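Local coordinates for serine repeat antigen 5 (Plasmodium falciparum, PDB 6X42), which has a papain-family cysteine protease fold and, as a pseudo-zymogen from the malaria parasite, probably lacks the ordinary peptidase activity of that family, at residues A[174-179]-A[259-264]; A[227-232]-A[237-242]; A[248-251]-A[255-258]. One frame throughout, in Å; residues are numbered along the deposited sequence.

Contact 1 (A[174-179]-A[259-264]); sequences AFVKII and DMYGPT
Val176 packs against Met260 and Tyr261 in a small, buried apolar contact where helix 172-186 meets the loop that leaves strand 255-259. Both methyl groups of the valine are used, each mainly for a different partner. Val176 CG1, anti to the backbone N (chi1 167°), lies 3.7 Å from SD of Met260; the methionine chain is extended beyond CG, which carries its sulfur out to the helix and across the valine at about a right angle. Val176 CG2, beside the backbone N, takes the far end of Tyr261, 3.7 Å from OH and 3.9 Å from CZ, and approaches the ring obliquely. The phenol oxygen touches a methyl group, and its hydrogen bond goes to Asp173 of the same helix.

The loop carrying these two side chains is fixed from within. Asp259 OD1 accepts the backbone N of Tyr261 at 3.0 Å, an Asx turn, and also the N of Gly262 at 2.9 Å, approached from above the carboxylate plane. The other carboxylate oxygen, OD2, is held by the hydroxyl of Tyr229, so both oxygens of Asp259 are engaged. Met260 also touches Trp240 and Tyr226 of the sheet and Lys180 of the helix, and so lies between the two. The contact belongs to the part of the papain-like fold built on the beta sheet, where helix 172-186 packs beside strands 219-230 and 236-243.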
ATOM      1  N   ALA A 174       6.823 -18.937   2.743  1.00 20.49           N
ATOM      2  CA  ALA A 174       7.591 -17.917   3.448  1.00 20.81           C
ATOM      3  C   ALA A 174       7.175 -16.521   3.001  1.00 18.74           C
ATOM      4  O   ALA A 174       7.068 -15.614   3.829  1.00 19.05           O
ATOM      5  CB  ALA A 174       9.087 -18.149   3.234  1.00 22.26           C
ATOM      6  N   PHE A 175       6.907 -16.341   1.704  1.00 17.94           N
ATOM      7  CA  PHE A 175       6.420 -15.054   1.199  1.00 16.77           C
ATOM      8  C   PHE A 175       5.111 -14.677   1.878  1.00 16.16           C
ATOM      9  O   PHE A 175       4.948 -13.551   2.360  1.00 16.41           O
ATOM     10  CB  PHE A 175       6.251 -15.194  -0.318  1.00 16.95           C
ATOM     11  CG  PHE A 175       5.913 -13.920  -1.061  1.00 16.00           C
ATOM     12  CD1 PHE A 175       6.853 -12.930  -1.280  1.00 16.50           C
ATOM     13  CD2 PHE A 175       4.653 -13.749  -1.616  1.00 16.13           C
ATOM     14  CE1 PHE A 175       6.548 -11.795  -2.005  1.00 15.82           C
ATOM     15  CE2 PHE A 175       4.335 -12.612  -2.347  1.00 16.23           C
ATOM     16  CZ  PHE A 175       5.292 -11.631  -2.548  1.00 15.74           C
ATOM     17  N   VAL A 176       4.186 -15.635   1.972  1.00 16.91           N
ATOM     18  CA  VAL A 176       2.909 -15.414   2.642  1.00 16.61           C
ATOM     19  C   VAL A 176       3.117 -15.046   4.109  1.00 16.69           C
ATOM     20  O   VAL A 176       2.506 -14.095   4.625  1.00 17.32           O
ATOM     21  CB  VAL A 176       2.018 -16.660   2.479  1.00 17.88           C
ATOM     22  CG1 VAL A 176       0.817 -16.606   3.420  1.00 18.54           C
ATOM     23  CG2 VAL A 176       1.575 -16.808   1.035  1.00 19.32           C
ATOM     24  N   LYS A 177       3.977 -15.792   4.809  1.00 18.01           N
ATOM     25  CA  LYS A 177       4.198 -15.531   6.229  1.00 18.96           C
ATOM     26  C   LYS A 177       4.793 -14.152   6.466  1.00 17.48           C
ATOM     27  O   LYS A 177       4.392 -13.456   7.406  1.00 18.06           O
ATOM     28  CB  LYS A 177       5.098 -16.618   6.827  1.00 22.66           C
ATOM     29  CG  LYS A 177       5.289 -16.511   8.327  1.00 27.63           C
ATOM     30  N   ILE A 178       5.730 -13.726   5.609  1.00 16.55           N
ATOM     31  CA  ILE A 178       6.302 -12.386   5.720  1.00 16.95           C
ATOM     32  C   ILE A 178       5.201 -11.337   5.621  1.00 16.30           C
ATOM     33  O   ILE A 178       5.116 -10.421   6.445  1.00 17.43           O
ATOM     34  CB  ILE A 178       7.379 -12.183   4.641  1.00 18.74           C
ATOM     35  CG1 ILE A 178       8.611 -13.030   4.964  1.00 20.07           C
ATOM     36  CG2 ILE A 178       7.761 -10.728   4.532  1.00 20.37           C
ATOM     37  CD1 ILE A 178       9.575 -13.132   3.808  1.00 21.59           C
ATOM     38  N   ILE A 179       4.344 -11.456   4.605  1.00 15.25           N
ATOM     39  CA  ILE A 179       3.295 -10.468   4.396  1.00 15.16           C
ATOM     40  C   ILE A 179       2.318 -10.464   5.568  1.00 14.64           C
ATOM     41  O   ILE A 179       1.947  -9.399   6.080  1.00 15.85           O
ATOM     42  CB  ILE A 179       2.594 -10.708   3.048  1.00 15.21           C
ATOM     43  CG1 ILE A 179       3.581 -10.476   1.894  1.00 15.41           C
ATOM     44  CG2 ILE A 179       1.347  -9.843   2.938  1.00 15.44           C
ATOM     45  CD1 ILE A 179       3.128 -11.035   0.590  1.00 16.56           C
ATOM     46  N   ASP A 259      -7.021 -14.850  -4.596  1.00 13.91           N
ATOM     47  CA  ASP A 259      -6.384 -16.076  -4.119  1.00 14.91           C
ATOM     48  C   ASP A 259      -4.878 -15.869  -3.997  1.00 15.20           C
ATOM     49  O   ASP A 259      -4.222 -15.343  -4.901  1.00 15.52           O
ATOM     50  CB  ASP A 259      -6.710 -17.203  -5.106  1.00 15.96           C
ATOM     51  CG  ASP A 259      -6.394 -18.582  -4.555  1.00 16.80           C
ATOM     52  OD1 ASP A 259      -5.189 -18.888  -4.473  1.00 17.60           O
ATOM     53  OD2 ASP A 259      -7.331 -19.327  -4.183  1.00 18.08           O
ATOM     54  N   MET A 260      -4.326 -16.285  -2.856  1.00 15.54           N
ATOM     55  CA  MET A 260      -2.924 -16.027  -2.572  1.00 16.55           C
ATOM     56  C   MET A 260      -1.984 -16.762  -3.522  1.00 18.37           C
ATOM     57  O   MET A 260      -0.876 -16.295  -3.806  1.00 17.34           O
ATOM     58  CB  MET A 260      -2.598 -16.552  -1.187  1.00 18.60           C
ATOM     59  CG  MET A 260      -3.017 -15.668  -0.068  1.00 18.97           C
ATOM     60  SD  MET A 260      -2.351 -16.352   1.482  1.00 18.47           S
ATOM     61  CE  MET A 260      -3.325 -15.337   2.612  1.00 17.41           C
ATOM     62  N   TYR A 261      -2.371 -17.941  -3.965  1.00 23.20           N
ATOM     63  CA  TYR A 261      -1.479 -18.755  -4.778  1.00 27.71           C
ATOM     64  C   TYR A 261      -1.874 -18.743  -6.246  1.00 30.48           C
ATOM     65  O   TYR A 261      -1.004 -18.837  -7.113  1.00 33.69           O
ATOM     66  CB  TYR A 261      -1.368 -20.182  -4.200  1.00 30.45           C
ATOM     67  CG  TYR A 261      -0.652 -20.253  -2.833  1.00 33.80           C
ATOM     68  CD1 TYR A 261       0.739 -20.448  -2.733  1.00 38.05           C
ATOM     69  CD2 TYR A 261      -1.364 -20.124  -1.657  1.00 36.31           C
ATOM     70  CE1 TYR A 261       1.376 -20.519  -1.480  1.00 39.78           C
ATOM     71  CE2 TYR A 261      -0.741 -20.180  -0.413  1.00 38.48           C
ATOM     72  CZ  TYR A 261       0.623 -20.392  -0.320  1.00 41.60           C
ATOM     73  OH  TYR A 261       1.235 -20.456   0.934  1.00 43.04           O
ATOM     74  N   GLY A 262      -3.155 -18.577  -6.547  1.00 29.02           N
ATOM     75  CA  GLY A 262      -3.639 -18.569  -7.900  1.00 30.14           C
ATOM     76  C   GLY A 262      -3.623 -19.943  -8.542  1.00 29.40           C
ATOM     77  O   GLY A 262      -3.317 -20.958  -7.900  1.00 29.27           O
ATOM     78  N   PRO A 263      -3.962 -19.998  -9.832  1.00 31.69           N
ATOM     79  CA  PRO A 263      -3.953 -21.278 -10.544  1.00 32.78           C
ATOM     80  C   PRO A 263      -2.584 -21.936 -10.520  1.00 33.62           C
ATOM     81  O   PRO A 263      -1.544 -21.274 -10.538  1.00 33.78           O
ATOM     82  CB  PRO A 263      -4.354 -20.894 -11.973  1.00 33.88           C
ATOM     83  CG  PRO A 263      -5.055 -19.602 -11.851  1.00 34.63           C
ATOM     84  CD  PRO A 263      -4.484 -18.904 -10.669  1.00 32.76           C
ATOM     85  N   THR A 264      -2.596 -23.267 -10.501  1.00 35.33           N
ATOM     86  CA  THR A 264      -1.348 -24.009 -10.355  1.00 37.96           C
ATOM     87  C   THR A 264      -0.431 -23.812 -11.555  1.00 38.35           C
ATOM     88  O   THR A 264       0.795 -23.849 -11.404  1.00 40.31           O
ATOM     89  CB  THR A 264      -1.655 -25.484 -10.134  1.00 40.88           C
ATOM     90  OG1 THR A 264      -2.353 -25.995 -11.273  1.00 45.12           O
ATOM     91  CG2 THR A 264      -2.517 -25.659  -8.913  1.00 38.63           C
TER

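Contact 2 (A[227-232]-A[237-242]); sequences GNYVNS and KSYWIV
Tyr229 meets Tyr239 and Lys237 across the antiparallel beta hairpin of strands 219-230 and 236-243, whose short segments run at 130° to each other. Two hydrogen-bonded pairs, Gly227 with Tyr239 and Tyr229 with Lys237, flank the non-hydrogen-bonded pair of Asn228 with Ser238. In Tyr229 a chi1 of 81° puts CG between the backbone N and the carbonyl carbon, and the ring comes to lie against Lys237 CB and beside Tyr239. Tyr229 CB lies 4.0 Å from Tyr239 CD2. Farther out, Tyr229 CD2 comes to 3.7 Å from that same Tyr239 CD2, touching the edge of the second ring near its plane; the two planes are inclined at 68°, an oblique pairing. Tyr229 CE2 comes closest, 3.4 Å from Lys237 CB, with the carbonyl oxygen of Ser238 at the ring edge. CZ and OH pass alongside the same lysine CB, and the hydroxyl finally bonds to Asp259.

Tyr239 lies on the same sheet face and lays its ring over the glycine of the neighbouring strand: Gly227 CA sits 3.9 Å from the centroid of the Tyr239 ring, a CH-pi contact over the face. Asn231 ND2, bonded to Glu235, adds packing along the lysine chain. On the opposite face, Ser238 OG donates to Asn228 OD1 at 2.8 Å, tilted from the amide's carbonyl plane, while Asn228 ND2 is held by Glu27; these residues belong to the pocket that binds the triiodinated ligand. Beyond the backbone pairs, a water links the two strands once more, donating to Asn228 O at 2.9 Å and lying 2.7 Å from Tyr239 OH.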
ATOM      1  N   GLY A 227      -7.551 -14.217   4.646  1.00 15.35           N
ATOM      2  CA  GLY A 227      -8.388 -15.215   5.286  1.00 16.54           C
ATOM      3  C   GLY A 227      -8.400 -16.482   4.470  1.00 16.50           C
ATOM      4  O   GLY A 227      -7.784 -16.578   3.410  1.00 16.28           O
ATOM      5  N   ASN A 228      -9.108 -17.472   4.992  1.00 17.33           N
ATOM      6  CA  ASN A 228      -9.255 -18.749   4.328  1.00 18.32           C
ATOM      7  C   ASN A 228     -10.657 -18.852   3.739  1.00 18.12           C
ATOM      8  O   ASN A 228     -11.614 -18.242   4.237  1.00 18.55           O
ATOM      9  CB  ASN A 228      -9.002 -19.891   5.311  1.00 20.35           C
ATOM     10  CG  ASN A 228      -7.596 -19.876   5.857  1.00 22.38           C
ATOM     11  OD1 ASN A 228      -6.639 -19.517   5.160  1.00 22.91           O
ATOM     12  ND2 ASN A 228      -7.461 -20.259   7.116  1.00 25.50           N
ATOM     13  N   TYR A 229     -10.776 -19.636   2.676  1.00 17.18           N
ATOM     14  CA  TYR A 229     -12.060 -19.829   2.006  1.00 16.77           C
ATOM     15  C   TYR A 229     -12.004 -21.134   1.221  1.00 17.01           C
ATOM     16  O   TYR A 229     -10.970 -21.801   1.158  1.00 18.97           O
ATOM     17  CB  TYR A 229     -12.396 -18.618   1.108  1.00 16.35           C
ATOM     18  CG  TYR A 229     -11.712 -18.632  -0.250  1.00 15.99           C
ATOM     19  CD1 TYR A 229     -12.454 -18.760  -1.421  1.00 16.59           C
ATOM     20  CD2 TYR A 229     -10.324 -18.497  -0.364  1.00 16.52           C
ATOM     21  CE1 TYR A 229     -11.846 -18.779  -2.675  1.00 16.29           C
ATOM     22  CE2 TYR A 229      -9.705 -18.530  -1.620  1.00 16.16           C
ATOM     23  CZ  TYR A 229     -10.479 -18.684  -2.761  1.00 15.81           C
ATOM     24  OH  TYR A 229      -9.894 -18.740  -4.005  1.00 17.46           O
ATOM     25  N   VAL A 230     -13.135 -21.510   0.632  1.00 17.17           N
ATOM     26  CA  VAL A 230     -13.198 -22.652  -0.270  1.00 16.80           C
ATOM     27  C   VAL A 230     -13.561 -22.112  -1.645  1.00 17.36           C
ATOM     28  O   VAL A 230     -14.515 -21.336  -1.774  1.00 18.08           O
ATOM     29  CB  VAL A 230     -14.235 -23.693   0.190  1.00 18.13           C
ATOM     30  CG1 VAL A 230     -14.255 -24.848  -0.788  1.00 20.48           C
ATOM     31  CG2 VAL A 230     -13.922 -24.167   1.612  1.00 19.46           C
ATOM     32  N   ASN A 231     -12.798 -22.503  -2.667  1.00 17.74           N
ATOM     33  CA  ASN A 231     -13.064 -22.020  -4.017  1.00 17.96           C
ATOM     34  C   ASN A 231     -14.224 -22.781  -4.677  1.00 18.64           C
ATOM     35  O   ASN A 231     -14.833 -23.692  -4.103  1.00 19.03           O
ATOM     36  CB  ASN A 231     -11.787 -21.990  -4.863  1.00 18.30           C
ATOM     37  CG  ASN A 231     -11.302 -23.359  -5.260  1.00 19.89           C
ATOM     38  OD1 ASN A 231     -12.019 -24.355  -5.128  1.00 19.60           O
ATOM     39  ND2 ASN A 231     -10.059 -23.424  -5.764  1.00 20.82           N
ATOM     40  N   SER A 232     -14.567 -22.349  -5.901  1.00 20.25           N
ATOM     41  CA  SER A 232     -15.717 -22.898  -6.621  1.00 22.04           C
ATOM     42  C   SER A 232     -15.546 -24.382  -6.934  1.00 22.08           C
ATOM     43  O   SER A 232     -16.539 -25.061  -7.241  1.00 25.15           O
ATOM     44  CB  SER A 232     -15.955 -22.120  -7.924  1.00 23.43           C
ATOM     45  OG  SER A 232     -14.858 -22.249  -8.817  1.00 25.92           O
ATOM     46  N   LYS A 237      -8.487 -22.912   0.270  1.00 17.45           N
ATOM     47  CA  LYS A 237      -7.548 -21.934  -0.261  1.00 17.59           C
ATOM     48  C   LYS A 237      -7.496 -20.742   0.695  1.00 16.25           C
ATOM     49  O   LYS A 237      -8.188 -20.719   1.716  1.00 17.47           O
ATOM     50  CB  LYS A 237      -8.010 -21.480  -1.657  1.00 18.13           C
ATOM     51  CG  LYS A 237      -7.988 -22.560  -2.731  1.00 19.19           C
ATOM     52  CD  LYS A 237      -6.585 -22.937  -3.126  1.00 20.82           C
ATOM     53  CE  LYS A 237      -6.575 -23.918  -4.292  1.00 22.66           C
ATOM     54  NZ  LYS A 237      -5.200 -24.152  -4.809  1.00 24.16           N
ATOM     55  N   SER A 238      -6.707 -19.723   0.336  1.00 15.69           N
ATOM     56  CA  SER A 238      -6.598 -18.496   1.119  1.00 16.75           C
ATOM     57  C   SER A 238      -6.603 -17.304   0.178  1.00 15.50           C
ATOM     58  O   SER A 238      -6.263 -17.422  -0.999  1.00 16.08           O
ATOM     59  CB  SER A 238      -5.304 -18.467   1.956  1.00 18.84           C
ATOM     60  OG  SER A 238      -5.209 -19.604   2.801  1.00 21.08           O
ATOM     61  N   TYR A 239      -6.979 -16.147   0.715  1.00 14.98           N
ATOM     62  CA  TYR A 239      -7.032 -14.920  -0.068  1.00 14.24           C
ATOM     63  C   TYR A 239      -6.329 -13.777   0.656  1.00 13.46           C
ATOM     64  O   TYR A 239      -6.273 -13.740   1.890  1.00 14.42           O
ATOM     65  CB  TYR A 239      -8.495 -14.510  -0.360  1.00 14.38           C
ATOM     66  CG  TYR A 239      -9.344 -14.262   0.862  1.00 14.58           C
ATOM     67  CD1 TYR A 239      -9.363 -13.031   1.488  1.00 14.76           C
ATOM     68  CD2 TYR A 239     -10.130 -15.276   1.417  1.00 15.33           C
ATOM     69  CE1 TYR A 239     -10.132 -12.814   2.612  1.00 15.35           C
ATOM     70  CE2 TYR A 239     -10.897 -15.053   2.547  1.00 16.31           C
ATOM     71  CZ  TYR A 239     -10.888 -13.822   3.143  1.00 16.23           C
ATOM     72  OH  TYR A 239     -11.626 -13.578   4.285  1.00 18.14           O
ATOM     73  N   TRP A 240      -5.827 -12.820  -0.133  1.00 13.47           N
ATOM     74  CA  TRP A 240      -5.475 -11.489   0.334  1.00 12.77           C
ATOM     75  C   TRP A 240      -6.680 -10.572   0.185  1.00 12.24           C
ATOM     76  O   TRP A 240      -7.430 -10.681  -0.791  1.00 13.32           O
ATOM     77  CB  TRP A 240      -4.351 -10.881  -0.523  1.00 12.66           C
ATOM     78  CG  TRP A 240      -3.052 -11.616  -0.512  1.00 12.82           C
ATOM     79  CD1 TRP A 240      -2.400 -12.102  -1.592  1.00 13.77           C
ATOM     80  CD2 TRP A 240      -2.236 -11.938   0.631  1.00 13.35           C
ATOM     81  NE1 TRP A 240      -1.223 -12.710  -1.211  1.00 14.21           N
ATOM     82  CE2 TRP A 240      -1.103 -12.615   0.152  1.00 13.97           C
ATOM     83  CE3 TRP A 240      -2.351 -11.704   2.006  1.00 13.87           C
ATOM     84  CZ2 TRP A 240      -0.117 -13.092   0.994  1.00 14.46           C
ATOM     85  CZ3 TRP A 240      -1.371 -12.178   2.841  1.00 14.32           C
ATOM     86  CH2 TRP A 240      -0.267 -12.861   2.328  1.00 14.72           C
ATOM     87  N   ILE A 241      -6.829  -9.633   1.119  1.00 12.60           N
ATOM     88  CA  ILE A 241      -7.709  -8.477   0.971  1.00 12.80           C
ATOM     89  C   ILE A 241      -6.824  -7.324   0.513  1.00 12.14           C
ATOM     90  O   ILE A 241      -5.820  -6.999   1.164  1.00 13.17           O
ATOM     91  CB  ILE A 241      -8.439  -8.128   2.280  1.00 14.15           C
ATOM     92  CG1 ILE A 241      -9.197  -9.335   2.832  1.00 14.22           C
ATOM     93  CG2 ILE A 241      -9.363  -6.949   2.037  1.00 15.08           C
ATOM     94  CD1 ILE A 241      -9.850  -9.068   4.173  1.00 16.00           C
ATOM     95  N   VAL A 242      -7.186  -6.730  -0.618  1.00 12.46           N
ATOM     96  CA  VAL A 242      -6.381  -5.716  -1.293  1.00 11.70           C
ATOM     97  C   VAL A 242      -7.186  -4.427  -1.413  1.00 12.18           C
ATOM     98  O   VAL A 242      -8.334  -4.431  -1.873  1.00 13.35           O
ATOM     99  CB  VAL A 242      -5.922  -6.202  -2.684  1.00 12.59           C
ATOM    100  CG1 VAL A 242      -5.045  -5.154  -3.375  1.00 14.25           C
ATOM    101  CG2 VAL A 242      -5.186  -7.521  -2.573  1.00 13.70           C
TER
HETATM  102  O   HOH W   1     -12.377 -15.787   5.549  1.00 30.24           O

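Contact 3 (A[248-251]-A[255-258]); sequences PYWG and YFKV
The main side-chain contact between loop 248-251 and strand 255-258 is aromatic, Trp250 against Phe256. The indole presents the edge of its six-membered ring, and CH2 and CZ3 of Trp250 both lie 3.6 Å from CD2 of Phe256, which sits near the indole plane. The ring planes stand at 88°, yet the phenyl is met obliquely, with centroids 5.7 Å apart. With chi1 of Trp250 at -178° the indole extends opposite the amide nitrogen and reaches the start of strand 255-259. Each ring has a further aromatic partner, Trp246 for the indole and Phe203 for the phenyl, both edge-to-face.

Backbone contacts are looser. Gly251 C approaches Tyr255 O at 3.7 Å, and Trp250 O stays 4.1 Å from Tyr255 N. The side chain of Tyr255 leaves the backbone away from the loop, and its hydroxyl is bonded to Arg243.

Trp250 also touches Asn244, the first residue of the Asn-Ser-Trp-Gly sequence that in active papain relatives contains the catalytic asparagine, so this loop lies beside what corresponds to the active-site region. Between these two segments the chemistry is van der Waals contact between rings without a directional polar bond, which implies that fit of shape, not hydrogen bonding, relates them.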
ATOM      1  N   PRO A 248     -14.429   4.342  -4.149  1.00 14.61           N
ATOM      2  CA  PRO A 248     -15.215   3.350  -3.403  1.00 14.87           C
ATOM      3  C   PRO A 248     -16.278   2.632  -4.216  1.00 15.39           C
ATOM      4  O   PRO A 248     -16.976   1.777  -3.663  1.00 17.69           O
ATOM      5  CB  PRO A 248     -15.852   4.190  -2.297  1.00 17.08           C
ATOM      6  CG  PRO A 248     -16.024   5.555  -2.940  1.00 17.70           C
ATOM      7  CD  PRO A 248     -14.779   5.722  -3.783  1.00 16.84           C
ATOM      8  N   TYR A 249     -16.413   2.908  -5.504  1.00 15.76           N
ATOM      9  CA  TYR A 249     -17.343   2.193  -6.373  1.00 17.55           C
ATOM     10  C   TYR A 249     -16.643   1.179  -7.265  1.00 17.91           C
ATOM     11  O   TYR A 249     -17.315   0.447  -8.007  1.00 21.22           O
ATOM     12  CB  TYR A 249     -18.215   3.192  -7.160  1.00 20.92           C
ATOM     13  CG  TYR A 249     -18.873   4.160  -6.213  1.00 26.18           C
ATOM     14  CD1 TYR A 249     -19.944   3.774  -5.426  1.00 28.14           C
ATOM     15  CD2 TYR A 249     -18.393   5.455  -6.072  1.00 28.48           C
ATOM     16  CE1 TYR A 249     -20.536   4.687  -4.528  1.00 30.18           C
ATOM     17  CE2 TYR A 249     -18.947   6.337  -5.201  1.00 31.60           C
ATOM     18  CZ  TYR A 249     -20.008   5.956  -4.424  1.00 32.14           C
ATOM     19  OH  TYR A 249     -20.554   6.881  -3.565  1.00 37.01           O
ATOM     20  N   TRP A 250     -15.322   1.083  -7.177  1.00 15.18           N
ATOM     21  CA  TRP A 250     -14.563   0.100  -7.923  1.00 15.06           C
ATOM     22  C   TRP A 250     -14.466  -1.182  -7.097  1.00 15.33           C
ATOM     23  O   TRP A 250     -14.238  -1.141  -5.885  1.00 16.08           O
ATOM     24  CB  TRP A 250     -13.151   0.650  -8.243  1.00 14.86           C
ATOM     25  CG  TRP A 250     -12.433  -0.368  -9.036  1.00 13.78           C
ATOM     26  CD1 TRP A 250     -12.517  -0.569 -10.380  1.00 14.01           C
ATOM     27  CD2 TRP A 250     -11.616  -1.419  -8.529  1.00 13.96           C
ATOM     28  NE1 TRP A 250     -11.812  -1.667 -10.743  1.00 13.91           N
ATOM     29  CE2 TRP A 250     -11.251  -2.225  -9.626  1.00 13.48           C
ATOM     30  CE3 TRP A 250     -11.141  -1.753  -7.255  1.00 14.31           C
ATOM     31  CZ2 TRP A 250     -10.448  -3.349  -9.493  1.00 13.66           C
ATOM     32  CZ3 TRP A 250     -10.357  -2.875  -7.128  1.00 14.69           C
ATOM     33  CH2 TRP A 250     -10.012  -3.667  -8.239  1.00 14.86           C
ATOM     34  N   GLY A 251     -14.600  -2.324  -7.760  1.00 16.34           N
ATOM     35  CA  GLY A 251     -14.352  -3.600  -7.079  1.00 17.48           C
ATOM     36  C   GLY A 251     -15.441  -3.890  -6.074  1.00 18.16           C
ATOM     37  O   GLY A 251     -16.628  -3.855  -6.407  1.00 23.95           O
ATOM     38  N   TYR A 255     -12.106  -2.293  -2.589  1.00 13.72           N
ATOM     39  CA  TYR A 255     -11.211  -3.393  -2.248  1.00 13.93           C
ATOM     40  C   TYR A 255     -11.512  -4.595  -3.148  1.00 13.87           C
ATOM     41  O   TYR A 255     -12.518  -4.627  -3.868  1.00 15.43           O
ATOM     42  CB  TYR A 255     -11.422  -3.807  -0.783  1.00 14.92           C
ATOM     43  CG  TYR A 255     -11.102  -2.747   0.240  1.00 14.47           C
ATOM     44  CD1 TYR A 255     -12.029  -1.774   0.573  1.00 15.26           C
ATOM     45  CD2 TYR A 255      -9.877  -2.732   0.885  1.00 14.96           C
ATOM     46  CE1 TYR A 255     -11.743  -0.795   1.511  1.00 15.54           C
ATOM     47  CE2 TYR A 255      -9.570  -1.773   1.837  1.00 15.44           C
ATOM     48  CZ  TYR A 255     -10.494  -0.791   2.138  1.00 15.51           C
ATOM     49  OH  TYR A 255     -10.167   0.173   3.068  1.00 17.05           O
ATOM     50  N   PHE A 256     -10.668  -5.617  -3.072  1.00 13.36           N
ATOM     51  CA  PHE A 256     -11.003  -6.899  -3.669  1.00 13.60           C
ATOM     52  C   PHE A 256     -10.286  -7.992  -2.896  1.00 13.33           C
ATOM     53  O   PHE A 256      -9.368  -7.733  -2.122  1.00 14.78           O
ATOM     54  CB  PHE A 256     -10.678  -6.959  -5.174  1.00 14.23           C
ATOM     55  CG  PHE A 256      -9.202  -6.843  -5.525  1.00 13.46           C
ATOM     56  CD1 PHE A 256      -8.445  -7.961  -5.826  1.00 14.23           C
ATOM     57  CD2 PHE A 256      -8.580  -5.601  -5.590  1.00 14.83           C
ATOM     58  CE1 PHE A 256      -7.114  -7.847  -6.171  1.00 14.53           C
ATOM     59  CE2 PHE A 256      -7.260  -5.496  -5.942  1.00 14.26           C
ATOM     60  CZ  PHE A 256      -6.538  -6.619  -6.231  1.00 13.94           C
ATOM     61  N   LYS A 257     -10.740  -9.227  -3.096  1.00 13.66           N
ATOM     62  CA  LYS A 257     -10.079 -10.418  -2.567  1.00 13.45           C
ATOM     63  C   LYS A 257      -9.475 -11.205  -3.721  1.00 13.46           C
ATOM     64  O   LYS A 257     -10.078 -11.305  -4.793  1.00 14.26           O
ATOM     65  CB  LYS A 257     -11.069 -11.307  -1.805  1.00 14.01           C
ATOM     66  CG  LYS A 257     -11.622 -10.665  -0.561  1.00 14.90           C
ATOM     67  CD  LYS A 257     -12.595 -11.590   0.165  1.00 17.63           C
ATOM     68  CE  LYS A 257     -13.180 -10.916   1.379  1.00 22.22           C
ATOM     69  NZ  LYS A 257     -14.276  -9.986   1.014  1.00 24.94           N
ATOM     70  N   VAL A 258      -8.291 -11.757  -3.506  1.00 13.48           N
ATOM     71  CA  VAL A 258      -7.598 -12.507  -4.550  1.00 13.50           C
ATOM     72  C   VAL A 258      -6.918 -13.713  -3.918  1.00 14.09           C
ATOM     73  O   VAL A 258      -6.323 -13.618  -2.840  1.00 14.08           O
ATOM     74  CB  VAL A 258      -6.620 -11.595  -5.337  1.00 13.59           C
ATOM     75  CG1 VAL A 258      -5.524 -11.037  -4.442  1.00 14.63           C
ATOM     76  CG2 VAL A 258      -6.013 -12.304  -6.527  1.00 14.61           C
TER

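In the fold
Along the chain, helix 172-186 supplies the first of these segments, 174-179, which waits 79 residues for its partner, 259-264; contact 1 thus closes the widest loop, tying this helix to the loop that follows strand 255-259. Contacts 2 and 3 are nested inside it and follow each other in series: contact 2 closes the hairpin of strands 219-230 and 236-243 over four residues, contact 3 folds the next loop onto strand 255-259 over three. Strand 236-243 pairs with 255-259 through probable hydrogen bonds, Trp240 N to Val258 O among them, joining contacts 2 and 3 within one sheet. Met260 N probably bonds to Ser238 O, bringing contact 1 onto the hairpin.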